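Putative acyl-CoA thioester hydrolase (Yersinia pestis KIM10+, PDB 5DM5) is a hexameric hot-dog-fold thioesterase that probably hydrolyses acyl-CoA thioesters to free coenzyme A and a carboxylic acid. Local coordinates at residues S46-G51 with I100-W105. Sequence-based numbering, arbitrary orientation.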
loop_
_atom_site.group_PDB
_atom_site.type_symbol
_atom_site.label_atom_id
_atom_site.label_comp_id
_atom_site.label_asym_id
_atom_site.label_seq_id
_atom_site.Cartn_x
_atom_site.Cartn_y
_atom_site.Cartn_z
ATOM N N SER B 46 5.550 13.747 -4.040
ATOM C CA SER B 46 5.101 12.649 -4.903
ATOM C C SER B 46 3.922 13.142 -5.716
ATOM O O SER B 46 3.851 12.937 -6.925
ATOM C CB SER B 46 4.658 11.428 -4.086
ATOM O OG SER B 46 5.676 10.970 -3.220
ATOM N N GLN B 47 3.007 13.816 -5.026
ATOM C CA GLN B 47 1.832 14.423 -5.637
ATOM C C GLN B 47 2.179 15.548 -6.603
ATOM O O GLN B 47 1.528 15.691 -7.619
ATOM C CB GLN B 47 0.878 14.934 -4.565
ATOM C CG GLN B 47 0.358 13.809 -3.727
ATOM C CD GLN B 47 -0.463 12.845 -4.545
ATOM O OE1 GLN B 47 -1.639 13.091 -4.817
ATOM N NE2 GLN B 47 0.179 11.779 -5.022
ATOM N N MET B 48 3.163 16.378 -6.281
ATOM C CA MET B 48 3.541 17.424 -7.222
ATOM C C MET B 48 4.161 16.868 -8.500
ATOM O O MET B 48 3.910 17.369 -9.586
ATOM C CB MET B 48 4.492 18.435 -6.585
ATOM C CG MET B 48 3.946 19.069 -5.323
ATOM S SD MET B 48 4.959 20.380 -4.609
ATOM C CE MET B 48 4.827 21.627 -5.873
ATOM N N ASP B 49 5.008 15.860 -8.382
ATOM C CA ASP B 49 5.587 15.246 -9.574
ATOM C C ASP B 49 4.486 14.590 -10.395
ATOM O O ASP B 49 4.493 14.653 -11.613
ATOM C CB ASP B 49 6.673 14.245 -9.209
ATOM C CG ASP B 49 7.408 13.712 -10.416
ATOM O OD1 ASP B 49 8.318 12.888 -10.246
ATOM O OD2 ASP B 49 7.038 14.035 -11.549
ATOM N N ILE B 50 3.542 13.942 -9.724
ATOM C CA ILE B 50 2.423 13.333 -10.438
ATOM C C ILE B 50 1.586 14.353 -11.169
ATOM O O ILE B 50 1.375 14.272 -12.379
ATOM C CB ILE B 50 1.468 12.613 -9.504
ATOM C CG1 ILE B 50 2.111 11.389 -8.889
ATOM C CG2 ILE B 50 0.276 12.147 -10.284
ATOM C CD1 ILE B 50 1.228 10.668 -7.923
ATOM N N GLY B 51 1.145 15.340 -10.410
ATOM C CA GLY B 51 0.297 16.394 -10.902
ATOM C C GLY B 51 0.923 17.103 -12.073
ATOM O O GLY B 51 0.237 17.412 -13.027
ATOM N N ILE B 100 7.219 23.927 -15.644
ATOM C CA ILE B 100 5.870 24.101 -15.100
ATOM C C ILE B 100 5.847 24.474 -13.627
ATOM O O ILE B 100 6.399 23.755 -12.809
ATOM C CB ILE B 100 5.022 22.808 -15.277
ATOM C CG1 ILE B 100 4.801 22.510 -16.762
ATOM C CG2 ILE B 100 3.677 22.937 -14.590
ATOM C CD1 ILE B 100 3.982 21.275 -17.023
ATOM N N ASN B 101 5.147 25.557 -13.295
ATOM C CA ASN B 101 5.016 25.999 -11.919
ATOM C C ASN B 101 3.840 25.279 -11.285
ATOM O O ASN B 101 2.709 25.426 -11.736
ATOM C CB ASN B 101 4.791 27.507 -11.843
ATOM C CG ASN B 101 4.857 28.042 -10.415
ATOM O OD1 ASN B 101 5.940 28.259 -9.866
ATOM N ND2 ASN B 101 3.700 28.166 -9.781
ATOM N N ILE B 102 4.107 24.578 -10.186
ATOM C CA ILE B 102 3.136 23.714 -9.514
ATOM C C ILE B 102 2.796 24.212 -8.131
ATOM O O ILE B 102 3.688 24.482 -7.326
ATOM C CB ILE B 102 3.663 22.269 -9.409
ATOM C CG1 ILE B 102 3.888 21.708 -10.818
ATOM C CG2 ILE B 102 2.681 21.394 -8.662
ATOM C CD1 ILE B 102 4.433 20.291 -10.873
ATOM N N GLU B 103 1.497 24.253 -7.852
ATOM C CA GLU B 103 0.958 24.792 -6.613
ATOM C C GLU B 103 0.202 23.740 -5.808
ATOM O O GLU B 103 -0.650 23.059 -6.350
ATOM C CB GLU B 103 -0.020 25.919 -6.978
ATOM C CG GLU B 103 0.542 27.004 -7.925
ATOM C CD GLU B 103 -0.489 28.072 -8.300
ATOM O OE1 GLU B 103 -1.639 28.015 -7.814
ATOM O OE2 GLU B 103 -0.151 28.970 -9.092
ATOM N N VAL B 104 0.415 23.675 -4.501
ATOM C CA VAL B 104 -0.307 22.718 -3.668
ATOM C C VAL B 104 -1.039 23.485 -2.601
ATOM O O VAL B 104 -0.424 24.091 -1.715
ATOM C CB VAL B 104 0.609 21.670 -3.001
ATOM C CG1 VAL B 104 -0.194 20.798 -2.069
ATOM C CG2 VAL B 104 1.251 20.815 -4.029
ATOM N N TRP B 105 -2.361 23.420 -2.692
ATOM C CA TRP B 105 -3.268 24.142 -1.820
ATOM C C TRP B 105 -4.045 23.156 -0.977
ATOM O O TRP B 105 -4.199 22.026 -1.382
ATOM C CB TRP B 105 -4.242 24.992 -2.649
ATOM C CG TRP B 105 -3.613 26.103 -3.503
ATOM C CD1 TRP B 105 -2.896 25.940 -4.664
ATOM C CD2 TRP B 105 -3.671 27.523 -3.271
ATOM N NE1 TRP B 105 -2.504 27.162 -5.153
ATOM C CE2 TRP B 105 -2.960 28.148 -4.318
ATOM C CE3 TRP B 105 -4.245 28.322 -2.277
ATOM C CZ2 TRP B 105 -2.811 29.532 -4.398
ATOM C CZ3 TRP B 105 -4.091 29.692 -2.359
ATOM C CH2 TRP B 105 -3.382 30.283 -3.411
#
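Met48, on the long helix of a hot-dog fold, reaches between Ile102 and Val104 on strand 97-106, a worked example of how the "sausage" helix 43-60 seats on the curved antiparallel "bun". The strand is the middle one of five, and the contact lies almost at the centre of the chain.

Apolar packing carries the contact. Met48 is extended from CA to SD (chi2 -175°) and then bends at its last torsion (67°), which turns the methyl toward Ile102; CE rests 3.5 Å from Ile102 CG2 and also meets the carbonyl O of that residue. The two side chains lie alongside, pointing opposite ways, and CD1 of Ile102 extends to the helix backbone at Met48 O. Val104 offers its CG2 branch to the middle of the methionine chain, 3.5 Å from CG and 3.8 Å from SD. Thr121 of strand 118-129 also touches Met48.

The polar side chains of the two segments point elsewhere. Gln47 OE1 bonds Thr26 OG1, and Asp49 and Ile50 turn toward a second subunit, where Asp49 OD1 receives a weak hydrogen bond from Gly42 N of that neighbouring chain. Across the sheet, on the side turned from the helix, Trp105 NE1 donates to Glu103 OE1 at 2.9 Å, the carboxylate oxygen lying near the indole plane and receiving the N-H on its anti side, 27° out of the carboxylate plane.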